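Local coordinates for hypothetical protein (PDB 2OBN) that is of unknown function but probably binds a nucleotide through its P-loop NTPase-like domain, which is coupled to a Rossmann-like domain, at residues 159-164 with 266-271; 170-175 with 332-337; 281-286 with 299-304. The protein carries 2 engineered substitutions. All coordinates share one frame; numbering follows the deposited sequence.

Interaction 1. Residues 159-164 with 266-271; sequences GTDMAI and THNGNN. With PO4 (phosphate ion), chain G.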
ATOM      1  N   GLY B 159      -3.855 -11.857  -9.900  1.00 38.20           N
ATOM      2  CA  GLY B 159      -4.865 -12.881  -9.635  1.00 38.15           C
ATOM      3  C   GLY B 159      -6.285 -12.449  -9.341  1.00 38.50           C
ATOM      4  O   GLY B 159      -6.558 -11.294  -8.992  1.00 37.64           O
ATOM      5  N   THR B 160      -7.198 -13.412  -9.474  1.00 38.37           N
ATOM      6  CA  THR B 160      -8.628 -13.191  -9.155  1.00 38.18           C
ATOM      7  C   THR B 160      -8.883 -13.310  -7.647  1.00 38.78           C
ATOM      8  O   THR B 160      -9.976 -13.002  -7.188  1.00 40.59           O
ATOM      9  CB  THR B 160      -9.555 -14.158  -9.907  1.00 34.82           C
ATOM     10  OG1 THR B 160      -9.180 -15.507  -9.628  1.00 36.82           O
ATOM     11  CG2 THR B 160      -9.457 -13.956 -11.350  1.00 35.96           C
ATOM     12  N   ASP B 161      -7.872 -13.756  -6.890  1.00 39.04           N
ATOM     13  CA  ASP B 161      -7.949 -13.884  -5.437  1.00 40.00           C
ATOM     14  C   ASP B 161      -6.508 -14.137  -4.959  1.00 41.41           C
ATOM     15  O   ASP B 161      -5.565 -14.175  -5.758  1.00 39.25           O
ATOM     16  CB  ASP B 161      -8.903 -15.036  -5.030  1.00 39.37           C
ATOM     17  CG  ASP B 161      -9.341 -14.999  -3.548  1.00 40.36           C
ATOM     18  OD1 ASP B 161      -8.954 -14.077  -2.788  1.00 41.40           O
ATOM     19  OD2 ASP B 161     -10.080 -15.929  -3.139  1.00 37.85           O
HETATM   20  N   MSE B 162      -6.349 -14.267  -3.650  1.00 42.95           N
HETATM   21  CA  MSE B 162      -5.082 -14.580  -3.026  1.00 46.03           C
HETATM   22  C   MSE B 162      -4.974 -16.074  -2.778  1.00 43.49           C
HETATM   23  O   MSE B 162      -5.996 -16.767  -2.698  1.00 41.75           O
HETATM   24  CB  MSE B 162      -4.988 -13.844  -1.706  1.00 43.71           C
HETATM   25  CG  MSE B 162      -4.788 -12.365  -1.941  1.00 51.42           C
HETATM   26 SE   MSE B 162      -5.057 -11.275  -0.424  0.75 64.01          SE
HETATM   27  CE  MSE B 162      -3.961 -12.261   0.848  1.00 63.21           C
ATOM     28  N   ALA B 163      -3.728 -16.548  -2.649  1.00 41.52           N
ATOM     29  CA  ALA B 163      -3.427 -17.952  -2.398  1.00 40.63           C
ATOM     30  C   ALA B 163      -4.009 -18.858  -3.468  1.00 39.46           C
ATOM     31  O   ALA B 163      -4.690 -19.807  -3.134  1.00 39.82           O
ATOM     32  CB  ALA B 163      -3.916 -18.378  -1.002  1.00 39.57           C
ATOM     33  N   ILE B 164      -3.734 -18.557  -4.744  1.00 39.05           N
ATOM     34  CA  ILE B 164      -4.245 -19.357  -5.872  1.00 38.05           C
ATOM     35  C   ILE B 164      -3.183 -19.917  -6.801  1.00 38.70           C
ATOM     36  O   ILE B 164      -3.511 -20.619  -7.772  1.00 40.88           O
ATOM     37  CB  ILE B 164      -5.297 -18.590  -6.708  1.00 39.78           C
ATOM     38  CG1 ILE B 164      -4.709 -17.294  -7.276  1.00 36.96           C
ATOM     39  CG2 ILE B 164      -6.562 -18.306  -5.851  1.00 38.81           C
ATOM     40  CD1 ILE B 164      -5.649 -16.573  -8.192  1.00 36.30           C
ATOM     41  N   THR B 266     -16.144 -18.475  -7.800  1.00 38.69           N
ATOM     42  CA  THR B 266     -17.030 -17.358  -8.138  1.00 38.90           C
ATOM     43  C   THR B 266     -17.039 -16.225  -7.111  1.00 38.30           C
ATOM     44  O   THR B 266     -17.569 -15.156  -7.383  1.00 36.73           O
ATOM     45  CB  THR B 266     -18.479 -17.865  -8.363  1.00 39.15           C
ATOM     46  OG1 THR B 266     -18.985 -18.475  -7.165  1.00 41.18           O
ATOM     47  CG2 THR B 266     -18.510 -18.887  -9.497  1.00 36.92           C
ATOM     48  N   HIS B 267     -16.437 -16.443  -5.945  1.00 39.17           N
ATOM     49  CA  HIS B 267     -16.431 -15.436  -4.888  1.00 37.60           C
ATOM     50  C   HIS B 267     -15.096 -15.435  -4.161  1.00 37.93           C
ATOM     51  O   HIS B 267     -14.369 -16.439  -4.151  1.00 36.82           O
ATOM     52  CB  HIS B 267     -17.552 -15.729  -3.872  1.00 39.13           C
ATOM     53  CG  HIS B 267     -18.943 -15.664  -4.436  1.00 39.69           C
ATOM     54  ND1 HIS B 267     -19.560 -16.746  -5.034  1.00 39.98           N
ATOM     55  CD2 HIS B 267     -19.846 -14.653  -4.467  1.00 39.44           C
ATOM     56  CE1 HIS B 267     -20.776 -16.398  -5.419  1.00 36.72           C
ATOM     57  NE2 HIS B 267     -20.977 -15.136  -5.082  1.00 35.77           N
ATOM     58  N   ASN B 268     -14.763 -14.292  -3.562  1.00 38.57           N
ATOM     59  CA  ASN B 268     -13.543 -14.147  -2.781  1.00 36.29           C
ATOM     60  C   ASN B 268     -13.557 -15.216  -1.674  1.00 36.92           C
ATOM     61  O   ASN B 268     -14.616 -15.545  -1.127  1.00 36.54           O
ATOM     62  CB  ASN B 268     -13.519 -12.746  -2.181  1.00 36.41           C
ATOM     63  CG  ASN B 268     -12.266 -12.457  -1.402  1.00 37.33           C
ATOM     64  OD1 ASN B 268     -12.310 -12.343  -0.184  1.00 38.75           O
ATOM     65  ND2 ASN B 268     -11.132 -12.328  -2.098  1.00 31.82           N
ATOM     66  N   GLY B 269     -12.405 -15.788  -1.374  1.00 36.11           N
ATOM     67  CA  GLY B 269     -12.312 -16.811  -0.347  1.00 37.12           C
ATOM     68  C   GLY B 269     -12.511 -16.297   1.064  1.00 37.73           C
ATOM     69  O   GLY B 269     -13.311 -16.851   1.818  1.00 39.56           O
ATOM     70  N   ASN B 270     -11.778 -15.246   1.426  1.00 38.61           N
ATOM     71  CA  ASN B 270     -11.904 -14.660   2.758  1.00 40.67           C
ATOM     72  C   ASN B 270     -13.219 -13.928   2.984  1.00 39.87           C
ATOM     73  O   ASN B 270     -13.716 -13.924   4.101  1.00 39.92           O
ATOM     74  CB  ASN B 270     -10.775 -13.663   3.043  1.00 40.60           C
ATOM     75  CG  ASN B 270      -9.402 -14.305   3.075  1.00 46.92           C
ATOM     76  OD1 ASN B 270      -8.389 -13.621   2.849  1.00 51.32           O
ATOM     77  ND2 ASN B 270      -9.348 -15.616   3.335  1.00 43.27           N
ATOM     78  N   ASN B 271     -13.744 -13.294   1.935  1.00 38.87           N
ATOM     79  CA  ASN B 271     -14.977 -12.489   1.999  1.00 38.13           C
ATOM     80  C   ASN B 271     -15.986 -12.997   0.943  1.00 38.64           C
ATOM     81  O   ASN B 271     -16.185 -12.366  -0.095  1.00 36.81           O
ATOM     82  CB  ASN B 271     -14.607 -11.024   1.763  1.00 37.86           C
ATOM     83  CG  ASN B 271     -13.467 -10.549   2.673  1.00 34.29           C
ATOM     84  OD1 ASN B 271     -13.688 -10.226   3.823  1.00 37.72           O
ATOM     85  ND2 ASN B 271     -12.253 -10.492   2.141  1.00 35.96           N
TER
HETATM   86  P   PO4 G 349      -0.350 -17.119  -4.268  1.00 27.85           P
HETATM   87  O1  PO4 G 349      -0.578 -16.440  -2.931  1.00 27.84           O
HETATM   88  O2  PO4 G 349       1.019 -16.720  -4.804  1.00 26.33           O
HETATM   89  O3  PO4 G 349      -0.330 -18.606  -4.104  1.00 19.68           O
HETATM   90  O4  PO4 G 349      -1.401 -16.742  -5.271  1.00 21.07           O
HETATM   91  O   HOH W   1     -11.667 -12.685  -4.988  1.00 22.69           O
HETATM   92  O   HOH W   2      -9.380 -14.433   0.001  1.00 30.48           O
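Two loops meet at Asp161 and Asn268, whose CA atoms, 6.2 Å apart, are the nearest pair between 159-164 and 266-271, and neither stretch is regular beyond the strand end at Gly159. Residues 159-164 leave strand 153-159 and run toward helix 166-179. This strand-loop-helix setting, the Gly165-Lys166 pair and a phosphate held by backbone N-H groups resemble a P-loop, a variant of the Walker A consensus consistent with the P-loop family. The phosphate ion is probably from the crystallisation liquor: Ile164 N donates to its O4 at 3.0 Å, Ala163 N makes a weak bond to O1, and Gly165 N, Lys166 NZ and Met167 N also bond it. A bound nucleotide would probably place a phosphate here.

Asp161 ties this loop to 266-271. With CG anti to the backbone N (chi1 -164°), its carboxylate reaches across. OD2 accepts from Gly269 N at 2.9 Å on the syn side, 32° out of the carboxylate plane, and takes a second donor from Gln265 NE2. OD1 accepts from Met162 N of its own loop at 2.8 Å, met from above the plane, a bond likely to limit rotation of the carboxylate. Asn268 ND2 also lies 2.9 Å from OD1, but the angle is too poor for a hydrogen bond; the two side chains cross at about a right angle, their flat groups 47° apart.

Two waters bridge the loops. One donates to Thr160 O and accepts from Asn268 ND2; another donates to Asp161 OD1 and accepts from Asn270 N. Two bonds probably fix the rotation of the Asn268 amide that puts ND2 beside Asp161 OD1 and the first water: OD1 accepts from Asn271 N at 2.7 Å, an Asx motif, and additionally from Asn271 ND2 at 3.0 Å.

Interaction 2. Residues 170-175 with 332-337; sequences SLELHW and TDVVRF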
ATOM      1  N   SER B 170       4.722 -17.884 -11.451  1.00 39.39           N
ATOM      2  CA  SER B 170       5.929 -17.094 -11.725  1.00 38.75           C
ATOM      3  C   SER B 170       7.144 -18.002 -11.744  1.00 38.25           C
ATOM      4  O   SER B 170       8.010 -17.847 -12.585  1.00 37.93           O
ATOM      5  CB  SER B 170       6.135 -15.991 -10.675  1.00 39.94           C
ATOM      6  OG  SER B 170       5.129 -15.009 -10.739  1.00 34.96           O
ATOM      7  N   LEU B 171       7.190 -18.955 -10.814  1.00 39.46           N
ATOM      8  CA  LEU B 171       8.294 -19.901 -10.736  1.00 38.29           C
ATOM      9  C   LEU B 171       8.326 -20.843 -11.940  1.00 38.85           C
ATOM     10  O   LEU B 171       9.378 -21.031 -12.548  1.00 39.74           O
ATOM     11  CB  LEU B 171       8.214 -20.724  -9.442  1.00 39.34           C
ATOM     12  CG  LEU B 171       8.589 -20.055  -8.117  1.00 36.45           C
ATOM     13  CD1 LEU B 171       8.254 -20.986  -6.948  1.00 36.89           C
ATOM     14  CD2 LEU B 171      10.055 -19.663  -8.096  1.00 32.87           C
ATOM     15  N   GLU B 172       7.190 -21.443 -12.272  1.00 37.44           N
ATOM     16  CA  GLU B 172       7.120 -22.324 -13.437  1.00 38.17           C
ATOM     17  C   GLU B 172       7.498 -21.565 -14.704  1.00 37.64           C
ATOM     18  O   GLU B 172       8.188 -22.118 -15.552  1.00 37.42           O
ATOM     19  CB  GLU B 172       5.723 -22.943 -13.605  1.00 38.16           C
ATOM     20  CG  GLU B 172       5.280 -23.917 -12.487  1.00 39.52           C
ATOM     21  CD  GLU B 172       6.006 -25.261 -12.494  1.00 41.55           C
ATOM     22  OE1 GLU B 172       6.908 -25.452 -13.328  1.00 44.76           O
ATOM     23  OE2 GLU B 172       5.670 -26.132 -11.652  1.00 41.14           O
ATOM     24  N   LEU B 173       7.038 -20.316 -14.840  1.00 38.55           N
ATOM     25  CA  LEU B 173       7.392 -19.489 -16.013  1.00 39.92           C
ATOM     26  C   LEU B 173       8.882 -19.183 -16.058  1.00 38.77           C
ATOM     27  O   LEU B 173       9.456 -19.114 -17.129  1.00 39.02           O
ATOM     28  CB  LEU B 173       6.576 -18.190 -16.075  1.00 40.39           C
ATOM     29  CG  LEU B 173       5.101 -18.387 -16.489  1.00 43.10           C
ATOM     30  CD1 LEU B 173       4.245 -17.196 -16.116  1.00 47.50           C
ATOM     31  CD2 LEU B 173       4.972 -18.692 -17.986  1.00 46.35           C
ATOM     32  N   HIS B 174       9.487 -19.018 -14.884  1.00 38.71           N
ATOM     33  CA  HIS B 174      10.923 -18.790 -14.757  1.00 37.93           C
ATOM     34  C   HIS B 174      11.731 -20.034 -15.149  1.00 36.93           C
ATOM     35  O   HIS B 174      12.759 -19.936 -15.850  1.00 35.05           O
ATOM     36  CB  HIS B 174      11.279 -18.338 -13.327  1.00 37.05           C
ATOM     37  CG  HIS B 174      12.720 -18.540 -12.973  1.00 40.65           C
ATOM     38  ND1 HIS B 174      13.747 -17.843 -13.581  1.00 35.15           N
ATOM     39  CD2 HIS B 174      13.307 -19.368 -12.074  1.00 42.16           C
ATOM     40  CE1 HIS B 174      14.902 -18.245 -13.080  1.00 38.04           C
ATOM     41  NE2 HIS B 174      14.664 -19.168 -12.162  1.00 40.56           N
ATOM     42  N   TRP B 175      11.288 -21.197 -14.685  1.00 37.39           N
ATOM     43  CA  TRP B 175      11.972 -22.441 -15.025  1.00 38.54           C
ATOM     44  C   TRP B 175      11.867 -22.764 -16.522  1.00 37.52           C
ATOM     45  O   TRP B 175      12.824 -23.276 -17.101  1.00 35.88           O
ATOM     46  CB  TRP B 175      11.491 -23.598 -14.156  1.00 40.29           C
ATOM     47  CG  TRP B 175      11.767 -23.371 -12.699  1.00 41.70           C
ATOM     48  CD1 TRP B 175      12.890 -22.810 -12.162  1.00 43.52           C
ATOM     49  CD2 TRP B 175      10.943 -23.745 -11.600  1.00 40.24           C
ATOM     50  NE1 TRP B 175      12.796 -22.773 -10.803  1.00 42.26           N
ATOM     51  CE2 TRP B 175      11.619 -23.352 -10.424  1.00 39.90           C
ATOM     52  CE3 TRP B 175       9.698 -24.372 -11.488  1.00 42.76           C
ATOM     53  CZ2 TRP B 175      11.095 -23.560  -9.153  1.00 38.63           C
ATOM     54  CZ3 TRP B 175       9.177 -24.581 -10.226  1.00 43.63           C
ATOM     55  CH2 TRP B 175       9.878 -24.178  -9.073  1.00 41.26           C
ATOM     56  N   THR B 332      -3.501 -22.408 -19.760  1.00 38.14           N
ATOM     57  CA  THR B 332      -3.227 -23.747 -19.266  1.00 37.30           C
ATOM     58  C   THR B 332      -2.989 -23.688 -17.768  1.00 36.09           C
ATOM     59  O   THR B 332      -2.892 -22.611 -17.186  1.00 32.80           O
ATOM     60  CB  THR B 332      -1.990 -24.397 -19.947  1.00 36.69           C
ATOM     61  OG1 THR B 332      -1.929 -25.794 -19.600  1.00 35.58           O
ATOM     62  CG2 THR B 332      -0.700 -23.711 -19.504  1.00 36.19           C
ATOM     63  N   ASP B 333      -2.913 -24.869 -17.163  1.00 38.79           N
ATOM     64  CA  ASP B 333      -2.492 -25.025 -15.775  1.00 38.72           C
ATOM     65  C   ASP B 333      -0.981 -25.281 -15.921  1.00 39.88           C
ATOM     66  O   ASP B 333      -0.564 -26.360 -16.362  1.00 40.53           O
ATOM     67  CB  ASP B 333      -3.224 -26.195 -15.118  1.00 39.31           C
ATOM     68  CG  ASP B 333      -2.888 -26.335 -13.653  1.00 38.54           C
ATOM     69  OD1 ASP B 333      -1.764 -25.949 -13.269  1.00 37.78           O
ATOM     70  OD2 ASP B 333      -3.731 -26.836 -12.890  1.00 36.10           O
ATOM     71  N   VAL B 334      -0.166 -24.291 -15.576  1.00 39.76           N
ATOM     72  CA  VAL B 334       1.291 -24.396 -15.779  1.00 41.80           C
ATOM     73  C   VAL B 334       2.000 -25.397 -14.863  1.00 43.06           C
ATOM     74  O   VAL B 334       3.064 -25.936 -15.207  1.00 44.17           O
ATOM     75  CB  VAL B 334       1.994 -23.009 -15.700  1.00 41.73           C
ATOM     76  CG1 VAL B 334       1.334 -22.032 -16.661  1.00 40.81           C
ATOM     77  CG2 VAL B 334       1.996 -22.447 -14.284  1.00 42.08           C
ATOM     78  N   VAL B 335       1.413 -25.629 -13.698  1.00 43.92           N
ATOM     79  CA  VAL B 335       1.941 -26.583 -12.734  1.00 44.85           C
ATOM     80  C   VAL B 335       1.644 -27.980 -13.257  1.00 44.93           C
ATOM     81  O   VAL B 335       2.515 -28.853 -13.306  1.00 44.61           O
ATOM     82  CB  VAL B 335       1.278 -26.377 -11.345  1.00 44.77           C
ATOM     83  CG1 VAL B 335       1.613 -27.512 -10.372  1.00 46.75           C
ATOM     84  CG2 VAL B 335       1.685 -25.022 -10.764  1.00 46.33           C
ATOM     85  N   ARG B 336       0.406 -28.158 -13.697  1.00 45.31           N
ATOM     86  CA  ARG B 336      -0.086 -29.455 -14.150  1.00 43.68           C
ATOM     87  C   ARG B 336       0.363 -29.895 -15.536  1.00 42.34           C
ATOM     88  O   ARG B 336       0.685 -31.073 -15.734  1.00 41.00           O
ATOM     89  CB  ARG B 336      -1.610 -29.422 -14.101  1.00 44.07           C
ATOM     90  CG  ARG B 336      -2.291 -30.735 -14.284  1.00 40.71           C
ATOM     91  CD  ARG B 336      -3.716 -30.622 -13.786  1.00 41.85           C
ATOM     92  NE  ARG B 336      -4.310 -31.932 -13.567  1.00 40.79           N
ATOM     93  CZ  ARG B 336      -5.479 -32.142 -12.971  1.00 37.12           C
ATOM     94  NH1 ARG B 336      -6.215 -31.121 -12.523  1.00 39.11           N
ATOM     95  NH2 ARG B 336      -5.910 -33.385 -12.825  1.00 42.84           N
ATOM     96  N   PHE B 337       0.372 -28.966 -16.489  1.00 41.81           N
ATOM     97  CA  PHE B 337       0.692 -29.299 -17.875  1.00 41.64           C
ATOM     98  C   PHE B 337       1.926 -28.620 -18.471  1.00 42.60           C
ATOM     99  O   PHE B 337       2.257 -28.879 -19.627  1.00 43.98           O
ATOM    100  CB  PHE B 337      -0.515 -28.998 -18.762  1.00 40.85           C
ATOM    101  CG  PHE B 337      -1.777 -29.679 -18.324  1.00 43.15           C
ATOM    102  CD1 PHE B 337      -1.924 -31.058 -18.465  1.00 42.18           C
ATOM    103  CD2 PHE B 337      -2.838 -28.945 -17.803  1.00 42.23           C
ATOM    104  CE1 PHE B 337      -3.096 -31.694 -18.074  1.00 45.34           C
ATOM    105  CE2 PHE B 337      -4.025 -29.577 -17.408  1.00 42.68           C
ATOM    106  CZ  PHE B 337      -4.153 -30.952 -17.547  1.00 43.08           C
TER
HETATM  107  O   HOH W   3       5.112 -28.736 -12.010  1.00 40.39           O
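Glu172 CB rests 3.8 Å from Val334 CG2, the closest approach between helix 170-175 and residues 332-337, and the two side chains slide past each other in opposite directions. The first torsion (chi1 -66°, CG anti to the carbonyl carbon) puts Glu172 CG 4.1 Å from Val335 CG2, and the bend at chi2 (-72°) then turns the carboxylate so that OE2 lies near Val335 CA. That end makes no direct hydrogen bond across the contact; a water does the joining, donating to Glu172 OE2 at 2.7 Å and to Val335 O at 2.9 Å. An alanine here would keep the CB contact but lack CG and the carboxylate, so the water on Val335 O would probably lose its mate on the helix and Val335 CG2 its neighbour. Helix 166-179 follows the phosphate-binding loop; the contact joins its flank to the short helix 334-337, after strand 331-332, outermost of the parallel sheet within this chain. Asp333 is the N-cap of that short helix: OD1 accepts from Arg336 N at 3.1 Å, from above the carboxylate plane, and weakly from Val335 N. Farther out, Asp333 OD2 is bonded to Thr308 OG1, which also pairs with Arg336 NH1, while Leu342 of helix 340-347 touches both Val334 and Leu173.

Interaction 3. Residues 281-286 with 299-304; sequences EVIRLY and VPVVGI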
ATOM      1  N   GLU B 281     -14.016  -9.301 -17.783  1.00 40.08           N
ATOM      2  CA  GLU B 281     -14.096  -8.090 -16.949  1.00 40.98           C
ATOM      3  C   GLU B 281     -12.873  -7.920 -16.067  1.00 39.51           C
ATOM      4  O   GLU B 281     -12.414  -6.801 -15.867  1.00 38.78           O
ATOM      5  CB  GLU B 281     -15.383  -8.065 -16.093  1.00 41.63           C
ATOM      6  CG  GLU B 281     -16.642  -7.782 -16.902  1.00 45.86           C
ATOM      7  CD  GLU B 281     -16.540  -6.452 -17.615  1.00 54.84           C
ATOM      8  OE1 GLU B 281     -16.294  -5.426 -16.940  1.00 57.17           O
ATOM      9  OE2 GLU B 281     -16.675  -6.430 -18.858  1.00 64.36           O
ATOM     10  N   VAL B 282     -12.358  -9.026 -15.534  1.00 38.17           N
ATOM     11  CA  VAL B 282     -11.171  -8.983 -14.686  1.00 38.11           C
ATOM     12  C   VAL B 282      -9.967  -8.563 -15.557  1.00 38.57           C
ATOM     13  O   VAL B 282      -9.115  -7.787 -15.119  1.00 39.55           O
ATOM     14  CB  VAL B 282     -10.905 -10.356 -13.967  1.00 38.05           C
ATOM     15  CG1 VAL B 282      -9.651 -10.289 -13.112  1.00 38.67           C
ATOM     16  CG2 VAL B 282     -12.107 -10.791 -13.109  1.00 35.82           C
ATOM     17  N   ILE B 283      -9.889  -9.081 -16.782  1.00 38.72           N
ATOM     18  CA  ILE B 283      -8.803  -8.695 -17.718  1.00 39.55           C
ATOM     19  C   ILE B 283      -8.821  -7.193 -18.010  1.00 39.81           C
ATOM     20  O   ILE B 283      -7.775  -6.535 -17.976  1.00 40.80           O
ATOM     21  CB  ILE B 283      -8.887  -9.499 -19.026  1.00 39.68           C
ATOM     22  CG1 ILE B 283      -8.491 -10.964 -18.757  1.00 40.35           C
ATOM     23  CG2 ILE B 283      -8.004  -8.881 -20.109  1.00 38.98           C
ATOM     24  CD1 ILE B 283      -9.022 -11.947 -19.780  1.00 42.31           C
ATOM     25  N   ARG B 284     -10.005  -6.660 -18.290  1.00 39.05           N
ATOM     26  CA  ARG B 284     -10.175  -5.227 -18.542  1.00 40.93           C
ATOM     27  C   ARG B 284      -9.737  -4.395 -17.310  1.00 39.68           C
ATOM     28  O   ARG B 284      -9.005  -3.412 -17.436  1.00 37.55           O
ATOM     29  CB  ARG B 284     -11.633  -4.939 -18.907  1.00 41.37           C
ATOM     30  CG  ARG B 284     -11.891  -3.528 -19.408  1.00 46.38           C
ATOM     31  N   LEU B 285     -10.167  -4.811 -16.123  1.00 38.30           N
ATOM     32  CA  LEU B 285      -9.770  -4.138 -14.888  1.00 38.58           C
ATOM     33  C   LEU B 285      -8.235  -4.022 -14.784  1.00 38.14           C
ATOM     34  O   LEU B 285      -7.693  -2.904 -14.710  1.00 35.73           O
ATOM     35  CB  LEU B 285     -10.344  -4.871 -13.672  1.00 38.85           C
ATOM     36  CG  LEU B 285      -9.848  -4.482 -12.271  1.00 38.51           C
ATOM     37  CD1 LEU B 285     -10.188  -3.049 -11.938  1.00 39.91           C
ATOM     38  CD2 LEU B 285     -10.432  -5.454 -11.254  1.00 37.25           C
ATOM     39  N   TYR B 286      -7.535  -5.155 -14.809  1.00 36.82           N
ATOM     40  CA  TYR B 286      -6.060  -5.118 -14.723  1.00 37.85           C
ATOM     41  C   TYR B 286      -5.393  -4.298 -15.831  1.00 38.25           C
ATOM     42  O   TYR B 286      -4.450  -3.530 -15.572  1.00 38.88           O
ATOM     43  CB  TYR B 286      -5.459  -6.535 -14.649  1.00 38.79           C
ATOM     44  CG  TYR B 286      -5.547  -7.126 -13.251  1.00 38.36           C
ATOM     45  CD1 TYR B 286      -4.670  -6.715 -12.274  1.00 41.72           C
ATOM     46  CD2 TYR B 286      -6.505  -8.069 -12.908  1.00 41.55           C
ATOM     47  CE1 TYR B 286      -4.727  -7.214 -10.997  1.00 40.05           C
ATOM     48  CE2 TYR B 286      -6.568  -8.590 -11.599  1.00 40.22           C
ATOM     49  CZ  TYR B 286      -5.662  -8.142 -10.658  1.00 38.54           C
ATOM     50  OH  TYR B 286      -5.649  -8.604  -9.362  1.00 40.26           O
ATOM     51  N   VAL B 299      -0.341  -2.428 -21.297  1.00 41.81           N
ATOM     52  CA  VAL B 299       0.218  -3.646 -20.733  1.00 41.58           C
ATOM     53  C   VAL B 299      -0.866  -4.726 -20.853  1.00 40.71           C
ATOM     54  O   VAL B 299      -1.893  -4.628 -20.211  1.00 40.64           O
ATOM     55  CB  VAL B 299       0.594  -3.484 -19.266  1.00 42.20           C
ATOM     56  CG1 VAL B 299       1.267  -4.755 -18.757  1.00 42.95           C
ATOM     57  CG2 VAL B 299       1.509  -2.290 -19.088  1.00 41.73           C
ATOM     58  N   PRO B 300      -0.649  -5.739 -21.706  1.00 39.86           N
ATOM     59  CA  PRO B 300      -1.662  -6.758 -21.886  1.00 39.06           C
ATOM     60  C   PRO B 300      -1.613  -7.937 -20.930  1.00 38.55           C
ATOM     61  O   PRO B 300      -0.543  -8.288 -20.435  1.00 36.95           O
ATOM     62  CB  PRO B 300      -1.346  -7.295 -23.289  1.00 39.60           C
ATOM     63  CG  PRO B 300       0.112  -7.171 -23.402  1.00 38.97           C
ATOM     64  CD  PRO B 300       0.506  -5.954 -22.607  1.00 39.50           C
ATOM     65  N   VAL B 301      -2.788  -8.522 -20.691  1.00 37.09           N
ATOM     66  CA  VAL B 301      -2.903  -9.804 -20.017  1.00 36.28           C
ATOM     67  C   VAL B 301      -2.723 -10.747 -21.218  1.00 36.22           C
ATOM     68  O   VAL B 301      -3.554 -10.790 -22.134  1.00 35.44           O
ATOM     69  CB  VAL B 301      -4.274 -10.002 -19.294  1.00 36.71           C
ATOM     70  CG1 VAL B 301      -4.383 -11.429 -18.739  1.00 36.37           C
ATOM     71  CG2 VAL B 301      -4.464  -8.969 -18.141  1.00 33.48           C
ATOM     72  N   VAL B 302      -1.624 -11.482 -21.231  1.00 36.41           N
ATOM     73  CA  VAL B 302      -1.276 -12.291 -22.401  1.00 36.49           C
ATOM     74  C   VAL B 302      -1.809 -13.696 -22.370  1.00 35.90           C
ATOM     75  O   VAL B 302      -1.744 -14.393 -23.371  1.00 36.23           O
ATOM     76  CB  VAL B 302       0.270 -12.352 -22.641  1.00 36.65           C
ATOM     77  CG1 VAL B 302       0.825 -10.959 -22.883  1.00 31.95           C
ATOM     78  CG2 VAL B 302       0.999 -13.039 -21.474  1.00 37.04           C
ATOM     79  N   GLY B 303      -2.319 -14.111 -21.220  1.00 35.97           N
ATOM     80  CA  GLY B 303      -2.828 -15.452 -21.051  1.00 35.58           C
ATOM     81  C   GLY B 303      -3.292 -15.676 -19.631  1.00 36.86           C
ATOM     82  O   GLY B 303      -3.077 -14.850 -18.733  1.00 35.78           O
ATOM     83  N   ILE B 304      -3.925 -16.817 -19.426  1.00 37.48           N
ATOM     84  CA  ILE B 304      -4.484 -17.157 -18.155  1.00 38.00           C
ATOM     85  C   ILE B 304      -3.864 -18.440 -17.634  1.00 38.21           C
ATOM     86  O   ILE B 304      -3.805 -19.433 -18.349  1.00 38.67           O
ATOM     87  CB  ILE B 304      -6.033 -17.261 -18.288  1.00 39.31           C
ATOM     88  CG1 ILE B 304      -6.597 -15.864 -18.596  1.00 41.94           C
ATOM     89  CG2 ILE B 304      -6.664 -17.826 -16.997  1.00 41.68           C
ATOM     90  CD1 ILE B 304      -8.022 -15.826 -18.966  1.00 47.77           C
TER
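Ile283 and Val301 bring the backbones of the two segments nearest, with CA atoms 6.4 Å apart. The axes of helix 281-286 and strand 301-304 approach to 9.9 Å, and their N-to-C directions differ by 146°, so the helix runs roughly antiparallel to the strand. Between them the contact is wholly apolar. Ile283 lays CG2 against Val301 CB at 4.0 Å, and its other branch, CG1, meets Val301 CG1 at 4.1 Å, so both branches of the isoleucine bear on the one valine. CG1 lies anti to the carbonyl carbon (chi1 -71°), and the extended second torsion (chi2 158°) carries CD1 on from it to Ile304 CD1, 4.1 Å away, where the two side chains cross at about a right angle. This is the second half of a beta-alpha-beta crossover, strand 256-262, helix 279-291, strand 301-307, with Leu259 of the first strand touching both Ile283 and Val301. Thr323 and Thr327 of helix 313-327 border Ile304. Tyr286 adds a looser contact, its CB 4.4 Å from Val301 CG2, while its ring leads away and its OH is hydrogen-bonded to Gly159 O and Leu237 N. At the strand's start, Val301 N donates to Glu287 OE2, one residue beyond the helical segment.

All three interactions lie in the P-loop domain, about its six-stranded parallel sheet, in which 153-159 and 256-262 are the middle pair. The centres of interactions 1 and 2 are about 20 Å apart. Those of interactions 1 and 3 are about 16 Å apart, and those of interactions 2 and 3 about 18 Å. Along the chain, the segments of interactions 1 and 2 alternate, interaction 3 follows interaction 1, and interaction 3 is nested within the loop closed by interaction 2. Tyr286 and Val282 of helix 279-291 touch the start of the phosphate-binding loop, while helix 166-179, which starts where the loop ends, supplies Glu172 to interaction 2. The loop is therefore probably tied to two neighbouring parts of the domain.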